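Local coordinates for protein monoglyceride lipase (Saccharomyces cerevisiae, PDB 4ZWN) that hydrolyses monoacylglycerols to free fatty acids and glycerol, preferring monounsaturated substrates, and also takes part in breaking down fatty acid ethyl esters, at residues P24-V29 / D213-A218; F123-L128 / G157-E162; L172-P177 / I274-G279. The protein carries 2 engineered substitutions. All coordinates share one frame; numbering follows the deposited sequence.

In the fold
Two contacts of this alpha/beta hydrolase lie at the surface and one is partly buried, each with different chemistry. Interactions 1 and 2 are surface contacts on opposite sides of the chain's centre, their own centres 33 Å apart. The first is carried by tyrosine rings and a proline and joins the N-terminal loop to helix 214-222; the second is a charged cluster tying helix 113-134 to the loop after helix 145-156. Interaction 3 is partly buried, the most extensive of the three, and combines backbone bonds with apolar packing beside the probable catalytic residues. No helix or strand is shared, although 172-177 and 213-218 both belong to the insertion between strands 165-169 and 264-269.

Interaction 1 (P24-V29 / D213-A218); sequences PYPYKV and DKAYRA
Pro26 and Tyr216 carry this contact, with CG of the proline over one face of the tyrosine ring. It makes a CH-pi contact, sitting 3.8 Å from the centroid of the Tyr216 ring and 20° off the ring normal, while CB follows toward CE1 and CZ of the same face. The first torsion of Tyr216 (chi1 -74°) places CG opposite its own carbonyl carbon, and from there the ring reaches from helix to loop.

Apolar contacts surround this CH-pi pair. Pro26 CG also rests on the helix, 4.2 Å from Ala215 CB. Two tyrosines of the loop meet the rim of the Tyr216 ring near its plane: Tyr25 brings CE1 to 4.2 Å from Tyr216 CE1, and Tyr27, alongside and pointing the same way, brings CB to 4.2 Å from Tyr216 CZ. Two close carbon-oxygen contacts go with these, Pro26 CG to Ala215 O at 3.4 Å and Tyr27 CB to Tyr216 OH at 3.3 Å.

Polar links of the loop lead to other parts of the chain: Tyr27 OH is hydrogen-bonded to Asp82 on helix 78-86, and the Tyr25 ring forms a cation-pi pair with Lys75. Tyr25 also meets Phe219, further along helix 214-222, edge-to-face. Arg79 and Leu307 touch Tyr216, whose side chain is about 11 Å from that of His302, the probable histidine of the charge relay.

Helix 214-222 probably belongs to the cap, the insertion between strands 165-169 and 264-269, as in monoacylglycerol lipases of this fold. The N-terminal loop packs across the boundary between it and helix 78-86 of the core.

Interaction 2 (F123-L128 / G157-E162); sequences FVEKNL and GKHKNE
A single carboxylate oxygen, Glu125 OE2, takes bonds from both a lysine and a histidine that are neighbours in the chain. His159 NE2 gives it a hydrogen bond of 2.9 Å, nearly straight at 165°, in the plane of the imidazole and on the anti lone pair of the oxygen. Lys158 NZ forms a salt bridge to Glu125 OE2, also at 2.9 Å, meeting it almost in line with the C-O bond. Carboxylate and ring stand nearly perpendicular, their planes 83° apart. Glu125 stays extended past CG (chi2 174°), which carries its acid from the helix to the loop.

The other nitrogen of the ring is held too: His159 ND1 donates to Glu162 OE2 at 2.8 Å, reaching that oxygen from above its carboxylate plane. Between the two acids the helix supplies apolar neighbours. Leu128 CD2 lies 3.9 Å from His159 ND1 and closer, 3.3 Å, to Glu162 OE1, while Val124 CG1 approaches His159 CD2 at 4.1 Å. A type I turn from Gly157 to Lys160 sets Lys158 and His159 facing helix 113-134, where Glu121 accepts from the Lys158 backbone.

With both nitrogens donating to carboxylates, His159 is probably a positively charged imidazolium, its rotation fixed from two ends, and the two acids would then be balanced by two cations.

Interaction 3 (L172-P177 / I274-G279); sequences LIILHP and INDPKG
Leu172 and Leu175 both send a methyl to the side-chain oxygen of Asn275: Leu172 CD1 comes to 3.3 Å from Asn275 OD1, and Leu175 CD2 approaches from another direction. Asn275 CG lies opposite its carbonyl carbon (chi1 -65°), and the ND2 end of the amide, still beside the Leu172 backbone, donates to Ser144 OG and Gly170 O. With an alanine here, Ser144 OG and the Gly170 carbonyl would probably lose this shared donor, and the two leucine methyls would be left without the amide they pack on.

Ile174 takes a less common rotamer, CG1 lying between its backbone N and carbonyl carbon (chi1 47°), and this lays CD1 against the start of helix 277-286, 3.9 Å from Lys278 CB. Ile173 adds CD1 at 3.3 Å from Gly279 O, and Gly279 CA packs against Ile173 CB and CG2. Asp276 caps the helix: OD1 accepts from Lys278 N at 2.9 Å. Its OD2 faces Pro177 CD and lies farther off, obliquely, from CD2 of His176, whose ND1 in turn caps helix 177-182 at His178 N.

The backbones form a single beta bridge at Leu175 and Asn275, closed by Asp276 N to Ile174 O (2.9 Å) and His176 N to Ile274 O (3.0 Å). A water takes the Ile174 N-H and donates to Asp276 O.

Ile274 N and Asn275 N both donate to Asp272, so the loop after strand 264-269 holds the probable triad acid, and Asn275 touches the probable nucleophile Ser144 and His302. This is consistent with the active site of an alpha/beta hydrolase, where the acid-bearing loop is pinned to the chain that leads into the cap.

Interaction 1 (P24-V29 / D213-A218)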
loop_
_atom_site.group_PDB
_atom_site.type_symbol
_atom_site.label_atom_id
_atom_site.label_comp_id
_atom_site.label_asym_id
_atom_site.label_seq_id
_atom_site.Cartn_x
_atom_site.Cartn_y
_atom_site.Cartn_z
ATOM N N PRO A 24 10.956 -14.743 -14.884
ATOM C CA PRO A 24 10.417 -15.382 -13.679
ATOM C C PRO A 24 10.390 -14.460 -12.463
ATOM O O PRO A 24 11.161 -13.503 -12.392
ATOM C CB PRO A 24 11.384 -16.544 -13.450
ATOM C CG PRO A 24 12.683 -16.029 -13.964
ATOM C CD PRO A 24 12.342 -15.165 -15.155
ATOM N N TYR A 25 9.504 -14.759 -11.519
ATOM C CA TYR A 25 9.458 -14.047 -10.249
ATOM C C TYR A 25 10.722 -14.355 -9.453
ATOM O O TYR A 25 10.931 -15.490 -9.027
ATOM C CB TYR A 25 8.202 -14.439 -9.463
ATOM C CG TYR A 25 7.979 -13.653 -8.190
ATOM C CD1 TYR A 25 7.892 -12.267 -8.208
ATOM C CD2 TYR A 25 7.830 -14.302 -6.971
ATOM C CE1 TYR A 25 7.680 -11.549 -7.044
ATOM C CE2 TYR A 25 7.616 -13.595 -5.805
ATOM C CZ TYR A 25 7.542 -12.220 -5.845
ATOM O OH TYR A 25 7.329 -11.518 -4.681
ATOM N N PRO A 26 11.576 -13.338 -9.256
ATOM C CA PRO A 26 12.911 -13.501 -8.666
ATOM C C PRO A 26 12.897 -14.071 -7.252
ATOM O O PRO A 26 13.876 -14.687 -6.837
ATOM C CB PRO A 26 13.466 -12.070 -8.659
ATOM C CG PRO A 26 12.680 -11.352 -9.702
ATOM C CD PRO A 26 11.308 -11.937 -9.617
ATOM N N TYR A 27 11.807 -13.869 -6.522
ATOM C CA TYR A 27 11.756 -14.293 -5.128
ATOM C C TYR A 27 11.175 -15.696 -4.976
ATOM O O TYR A 27 10.180 -16.047 -5.613
ATOM C CB TYR A 27 10.944 -13.297 -4.293
ATOM C CG TYR A 27 10.778 -13.719 -2.851
ATOM C CD1 TYR A 27 11.840 -13.654 -1.959
ATOM C CD2 TYR A 27 9.556 -14.181 -2.381
ATOM C CE1 TYR A 27 11.693 -14.041 -0.641
ATOM C CE2 TYR A 27 9.398 -14.569 -1.066
ATOM C CZ TYR A 27 10.468 -14.499 -0.201
ATOM O OH TYR A 27 10.309 -14.886 1.109
ATOM N N LYS A 28 11.818 -16.491 -4.127
ATOM C CA LYS A 28 11.360 -17.837 -3.812
ATOM C C LYS A 28 10.574 -17.828 -2.506
ATOM O O LYS A 28 11.142 -17.589 -1.441
ATOM C CB LYS A 28 12.547 -18.798 -3.702
ATOM C CG LYS A 28 13.451 -18.849 -4.930
ATOM C CD LYS A 28 12.792 -19.607 -6.071
ATOM C CE LYS A 28 13.827 -20.179 -7.028
ATOM N NZ LYS A 28 13.194 -21.022 -8.082
ATOM N N VAL A 29 9.272 -18.075 -2.587
ATOM C CA VAL A 29 8.433 -18.107 -1.393
ATOM C C VAL A 29 8.829 -19.293 -0.519
ATOM O O VAL A 29 9.017 -20.403 -1.014
ATOM C CB VAL A 29 6.935 -18.188 -1.753
ATOM C CG1 VAL A 29 6.080 -18.188 -0.493
ATOM C CG2 VAL A 29 6.549 -17.032 -2.659
ATOM N N ASP A 213 16.855 -3.120 -8.625
ATOM C CA ASP A 213 17.193 -4.500 -8.973
ATOM C C ASP A 213 16.647 -4.877 -10.346
ATOM O O ASP A 213 15.437 -4.838 -10.576
ATOM C CB ASP A 213 16.664 -5.473 -7.916
ATOM C CG ASP A 213 17.231 -6.873 -8.076
ATOM O OD1 ASP A 213 18.313 -7.013 -8.682
ATOM O OD2 ASP A 213 16.600 -7.835 -7.594
ATOM N N LYS A 214 17.543 -5.255 -11.252
ATOM C CA LYS A 214 17.161 -5.553 -12.628
ATOM C C LYS A 214 16.458 -6.899 -12.740
ATOM O O LYS A 214 15.768 -7.168 -13.721
ATOM C CB LYS A 214 18.388 -5.525 -13.539
ATOM C CG LYS A 214 19.276 -4.315 -13.316
ATOM C CD LYS A 214 20.225 -4.097 -14.480
ATOM C CE LYS A 214 19.928 -2.780 -15.179
ATOM N NZ LYS A 214 20.775 -2.584 -16.389
ATOM N N ALA A 215 16.636 -7.743 -11.730
ATOM C CA ALA A 215 15.957 -9.029 -11.690
ATOM C C ALA A 215 14.448 -8.828 -11.573
ATOM O O ALA A 215 13.677 -9.411 -12.335
ATOM C CB ALA A 215 16.478 -9.872 -10.538
ATOM N N TYR A 216 14.031 -7.997 -10.619
ATOM C CA TYR A 216 12.616 -7.686 -10.444
ATOM C C TYR A 216 12.105 -6.785 -11.563
ATOM O O TYR A 216 10.921 -6.807 -11.897
ATOM C CB TYR A 216 12.364 -7.021 -9.092
ATOM C CG TYR A 216 12.436 -7.961 -7.912
ATOM C CD1 TYR A 216 11.353 -8.761 -7.569
ATOM C CD2 TYR A 216 13.580 -8.038 -7.133
ATOM C CE1 TYR A 216 11.414 -9.620 -6.488
ATOM C CE2 TYR A 216 13.650 -8.891 -6.053
ATOM C CZ TYR A 216 12.566 -9.680 -5.735
ATOM O OH TYR A 216 12.634 -10.533 -4.658
ATOM N N ARG A 217 13.001 -5.981 -12.128
ATOM C CA ARG A 217 12.660 -5.151 -13.277
ATOM C C ARG A 217 12.205 -6.012 -14.453
ATOM O O ARG A 217 11.178 -5.740 -15.077
ATOM C CB ARG A 217 13.853 -4.292 -13.693
ATOM C CG ARG A 217 13.751 -2.835 -13.295
ATOM C CD ARG A 217 14.920 -2.045 -13.861
ATOM N NE ARG A 217 15.760 -1.482 -12.810
ATOM C CZ ARG A 217 16.926 -0.884 -13.028
ATOM N NH1 ARG A 217 17.397 -0.773 -14.262
ATOM N NH2 ARG A 217 17.623 -0.398 -12.009
ATOM N N ALA A 218 12.981 -7.054 -14.744
ATOM C CA ALA A 218 12.685 -7.950 -15.856
ATOM C C ALA A 218 11.355 -8.661 -15.651
ATOM O O ALA A 218 10.566 -8.805 -16.586
ATOM C CB ALA A 218 13.805 -8.960 -16.032
#

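Interaction 2 (F123-L128 / G157-E162)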
loop_
_atom_site.group_PDB
_atom_site.type_symbol
_atom_site.label_atom_id
_atom_site.label_comp_id
_atom_site.label_asym_id
_atom_site.label_seq_id
_atom_site.Cartn_x
_atom_site.Cartn_y
_atom_site.Cartn_z
ATOM N N PHE A 123 -13.470 -4.733 4.320
ATOM C CA PHE A 123 -12.418 -5.706 4.590
ATOM C C PHE A 123 -11.725 -5.438 5.917
ATOM O O PHE A 123 -11.113 -6.335 6.494
ATOM C CB PHE A 123 -11.396 -5.717 3.455
ATOM C CG PHE A 123 -11.914 -6.334 2.192
ATOM C CD1 PHE A 123 -12.009 -7.713 2.070
ATOM C CD2 PHE A 123 -12.316 -5.542 1.131
ATOM C CE1 PHE A 123 -12.492 -8.288 0.912
ATOM C CE2 PHE A 123 -12.799 -6.110 -0.031
ATOM C CZ PHE A 123 -12.887 -7.487 -0.141
ATOM N N VAL A 124 -11.822 -4.203 6.395
ATOM C CA VAL A 124 -11.346 -3.876 7.731
ATOM C C VAL A 124 -12.217 -4.595 8.754
ATOM O O VAL A 124 -11.712 -5.270 9.650
ATOM C CB VAL A 124 -11.364 -2.354 7.997
ATOM C CG1 VAL A 124 -11.310 -2.071 9.489
ATOM C CG2 VAL A 124 -10.211 -1.675 7.281
ATOM N N GLU A 125 -13.531 -4.464 8.597
ATOM C CA GLU A 125 -14.478 -5.086 9.515
ATOM C C GLU A 125 -14.421 -6.608 9.464
ATOM O O GLU A 125 -14.660 -7.276 10.469
ATOM C CB GLU A 125 -15.894 -4.607 9.213
ATOM C CG GLU A 125 -16.098 -3.131 9.477
ATOM C CD GLU A 125 -17.461 -2.651 9.039
ATOM O OE1 GLU A 125 -18.196 -3.445 8.414
ATOM O OE2 GLU A 125 -17.797 -1.479 9.318
ATOM N N LYS A 126 -14.108 -7.149 8.291
ATOM C CA LYS A 126 -13.957 -8.590 8.124
ATOM C C LYS A 126 -12.790 -9.108 8.953
ATOM O O LYS A 126 -12.923 -10.083 9.696
ATOM C CB LYS A 126 -13.749 -8.941 6.649
ATOM C CG LYS A 126 -13.525 -10.424 6.374
ATOM C CD LYS A 126 -13.177 -10.659 4.906
ATOM C CE LYS A 126 -13.440 -12.099 4.474
ATOM N NZ LYS A 126 -12.537 -13.083 5.132
ATOM N N ASN A 127 -11.645 -8.446 8.822
ATOM C CA ASN A 127 -10.452 -8.830 9.567
ATOM C C ASN A 127 -10.589 -8.522 11.050
ATOM O O ASN A 127 -10.093 -9.266 11.895
ATOM C CB ASN A 127 -9.220 -8.131 8.996
ATOM C CG ASN A 127 -8.770 -8.731 7.683
ATOM O OD1 ASN A 127 -8.077 -9.746 7.662
ATOM N ND2 ASN A 127 -9.160 -8.106 6.579
ATOM N N LEU A 128 -11.263 -7.416 11.352
ATOM C CA LEU A 128 -11.528 -7.013 12.726
ATOM C C LEU A 128 -12.350 -8.088 13.429
ATOM O O LEU A 128 -12.134 -8.388 14.602
ATOM C CB LEU A 128 -12.261 -5.669 12.752
ATOM C CG LEU A 128 -11.795 -4.587 13.728
ATOM C CD1 LEU A 128 -10.279 -4.542 13.813
ATOM C CD2 LEU A 128 -12.340 -3.239 13.286
ATOM N N GLY A 157 -11.067 7.026 8.696
ATOM C CA GLY A 157 -11.601 5.680 8.807
ATOM C C GLY A 157 -12.628 5.505 9.911
ATOM O O GLY A 157 -12.509 6.095 10.984
ATOM N N LYS A 158 -13.641 4.688 9.643
ATOM C CA LYS A 158 -14.680 4.409 10.628
ATOM C C LYS A 158 -14.113 3.699 11.846
ATOM O O LYS A 158 -14.599 3.873 12.963
ATOM C CB LYS A 158 -15.789 3.564 10.012
ATOM C CG LYS A 158 -17.067 4.325 9.732
ATOM C CD LYS A 158 -18.103 3.398 9.130
ATOM C CE LYS A 158 -18.336 2.195 10.028
ATOM N NZ LYS A 158 -19.086 1.120 9.325
ATOM N N HIS A 159 -13.083 2.894 11.620
ATOM C CA HIS A 159 -12.448 2.147 12.694
ATOM C C HIS A 159 -10.997 2.576 12.869
ATOM O O HIS A 159 -10.135 1.761 13.200
ATOM C CB HIS A 159 -12.535 0.649 12.415
ATOM C CG HIS A 159 -13.921 0.179 12.103
ATOM N ND1 HIS A 159 -14.819 -0.197 13.080
ATOM C CD2 HIS A 159 -14.570 0.039 10.921
ATOM C CE1 HIS A 159 -15.956 -0.555 12.513
ATOM N NE2 HIS A 159 -15.833 -0.419 11.205
ATOM N N LYS A 160 -10.737 3.864 12.656
ATOM C CA LYS A 160 -9.383 4.400 12.758
ATOM C C LYS A 160 -8.810 4.289 14.172
ATOM O O LYS A 160 -7.598 4.177 14.343
ATOM C CB LYS A 160 -9.346 5.863 12.296
ATOM C CG LYS A 160 -10.165 6.825 13.142
ATOM C CD LYS A 160 -10.042 8.246 12.612
ATOM C CE LYS A 160 -10.879 9.222 13.421
ATOM N NZ LYS A 160 -10.788 10.604 12.876
ATOM N N ASN A 161 -9.677 4.313 15.181
ATOM C CA ASN A 161 -9.227 4.218 16.568
ATOM C C ASN A 161 -9.083 2.770 17.025
ATOM O O ASN A 161 -8.648 2.501 18.145
ATOM C CB ASN A 161 -10.189 4.964 17.496
ATOM C CG ASN A 161 -10.250 6.452 17.202
ATOM O OD1 ASN A 161 -11.298 6.980 16.829
ATOM N ND2 ASN A 161 -9.124 7.137 17.372
ATOM N N GLU A 162 -9.447 1.840 16.151
ATOM C CA GLU A 162 -9.376 0.422 16.472
ATOM C C GLU A 162 -8.155 -0.232 15.827
ATOM O O GLU A 162 -7.733 -1.314 16.235
ATOM C CB GLU A 162 -10.659 -0.284 16.030
ATOM C CG GLU A 162 -11.914 0.334 16.622
ATOM C CD GLU A 162 -13.185 -0.223 16.019
ATOM O OE1 GLU A 162 -13.301 -1.463 15.907
ATOM O OE2 GLU A 162 -14.066 0.584 15.652
#

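Interaction 3 (L172-P177 / I274-G279)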
loop_
_atom_site.group_PDB
_atom_site.type_symbol
_atom_site.label_atom_id
_atom_site.label_comp_id
_atom_site.label_asym_id
_atom_site.label_seq_id
_atom_site.Cartn_x
_atom_site.Cartn_y
_atom_site.Cartn_z
ATOM N N LEU A 172 1.896 7.801 -1.419
ATOM C CA LEU A 172 1.616 8.796 -2.440
ATOM C C LEU A 172 1.033 10.047 -1.806
ATOM O O LEU A 172 -0.173 10.137 -1.574
ATOM C CB LEU A 172 0.658 8.245 -3.494
ATOM C CG LEU A 172 0.215 9.228 -4.581
ATOM C CD1 LEU A 172 1.403 9.727 -5.376
ATOM C CD2 LEU A 172 -0.804 8.581 -5.497
ATOM N N ILE A 173 1.902 11.007 -1.514
ATOM C CA ILE A 173 1.466 12.295 -1.001
ATOM C C ILE A 173 1.690 13.351 -2.084
ATOM O O ILE A 173 0.741 13.981 -2.550
ATOM C CB ILE A 173 2.201 12.659 0.304
ATOM C CG1 ILE A 173 1.859 11.632 1.391
ATOM C CG2 ILE A 173 1.822 14.051 0.762
ATOM C CD1 ILE A 173 2.458 11.928 2.755
ATOM N N ILE A 174 2.940 13.524 -2.498
ATOM C CA ILE A 174 3.247 14.346 -3.667
ATOM C C ILE A 174 4.194 13.612 -4.604
ATOM O O ILE A 174 5.148 12.970 -4.163
ATOM C CB ILE A 174 3.886 15.697 -3.284
ATOM C CG1 ILE A 174 5.001 15.490 -2.256
ATOM C CG2 ILE A 174 2.835 16.657 -2.762
ATOM C CD1 ILE A 174 5.873 16.705 -2.055
ATOM N N LEU A 175 3.930 13.709 -5.901
ATOM C CA LEU A 175 4.829 13.139 -6.894
ATOM C C LEU A 175 6.185 13.837 -6.858
ATOM O O LEU A 175 6.279 15.027 -6.555
ATOM C CB LEU A 175 4.228 13.239 -8.297
ATOM C CG LEU A 175 2.941 12.460 -8.566
ATOM C CD1 LEU A 175 2.467 12.690 -9.993
ATOM C CD2 LEU A 175 3.158 10.982 -8.304
ATOM N N HIS A 176 7.231 13.076 -7.160
ATOM C CA HIS A 176 8.580 13.604 -7.299
ATOM C C HIS A 176 8.694 14.361 -8.618
ATOM O O HIS A 176 8.117 13.934 -9.619
ATOM C CB HIS A 176 9.596 12.460 -7.235
ATOM C CG HIS A 176 11.021 12.908 -7.146
ATOM N ND1 HIS A 176 11.737 13.336 -8.243
ATOM C CD2 HIS A 176 11.869 12.980 -6.092
ATOM C CE1 HIS A 176 12.963 13.658 -7.867
ATOM N NE2 HIS A 176 13.068 13.452 -6.567
ATOM N N PRO A 177 9.429 15.488 -8.623
ATOM C CA PRO A 177 9.600 16.327 -9.818
ATOM C C PRO A 177 10.009 15.541 -11.063
ATOM O O PRO A 177 9.572 15.864 -12.167
ATOM C CB PRO A 177 10.710 17.295 -9.403
ATOM C CG PRO A 177 10.539 17.431 -7.935
ATOM C CD PRO A 177 10.098 16.074 -7.447
ATOM N N ILE A 274 9.716 8.551 -7.807
ATOM C CA ILE A 274 8.312 8.439 -8.181
ATOM C C ILE A 274 7.463 9.251 -7.206
ATOM O O ILE A 274 6.777 10.192 -7.603
ATOM C CB ILE A 274 7.849 6.970 -8.206
ATOM C CG1 ILE A 274 8.635 6.198 -9.270
ATOM C CG2 ILE A 274 6.355 6.880 -8.480
ATOM C CD1 ILE A 274 8.234 4.746 -9.404
ATOM N N ASN A 275 7.520 8.887 -5.927
ATOM C CA ASN A 275 6.884 9.675 -4.876
ATOM C C ASN A 275 7.931 10.426 -4.061
ATOM O O ASN A 275 8.850 9.821 -3.513
ATOM C CB ASN A 275 6.042 8.785 -3.958
ATOM C CG ASN A 275 4.862 8.156 -4.674
ATOM O OD1 ASN A 275 4.473 8.596 -5.756
ATOM N ND2 ASN A 275 4.280 7.126 -4.069
ATOM N N ASP A 276 7.792 11.745 -3.985
ATOM C CA ASP A 276 8.783 12.576 -3.310
ATOM C C ASP A 276 8.840 12.301 -1.811
ATOM O O ASP A 276 7.812 12.317 -1.129
ATOM C CB ASP A 276 8.488 14.057 -3.552
ATOM C CG ASP A 276 9.722 14.929 -3.417
ATOM O OD1 ASP A 276 10.514 14.717 -2.477
ATOM O OD2 ASP A 276 9.906 15.829 -4.262
ATOM N N PRO A 277 10.052 12.047 -1.292
ATOM C CA PRO A 277 10.274 11.901 0.151
ATOM C C PRO A 277 9.827 13.132 0.940
ATOM O O PRO A 277 9.578 13.023 2.141
ATOM C CB PRO A 277 11.789 11.706 0.252
ATOM C CG PRO A 277 12.168 11.092 -1.050
ATOM C CD PRO A 277 11.268 11.735 -2.067
ATOM N N LYS A 278 9.729 14.277 0.268
ATOM C CA LYS A 278 9.258 15.513 0.893
ATOM C C LYS A 278 7.868 15.346 1.508
ATOM O O LYS A 278 7.567 15.934 2.544
ATOM C CB LYS A 278 9.239 16.657 -0.127
ATOM C CG LYS A 278 10.612 17.247 -0.454
ATOM C CD LYS A 278 10.510 18.322 -1.541
ATOM C CE LYS A 278 11.867 18.936 -1.867
ATOM N NZ LYS A 278 12.868 17.916 -2.298
ATOM N N GLY A 279 7.028 14.538 0.865
ATOM C CA GLY A 279 5.682 14.295 1.353
ATOM C C GLY A 279 5.662 13.580 2.690
ATOM O O GLY A 279 4.920 13.958 3.597
HETATM O O HOH W 1 4.981 12.063 -1.672
#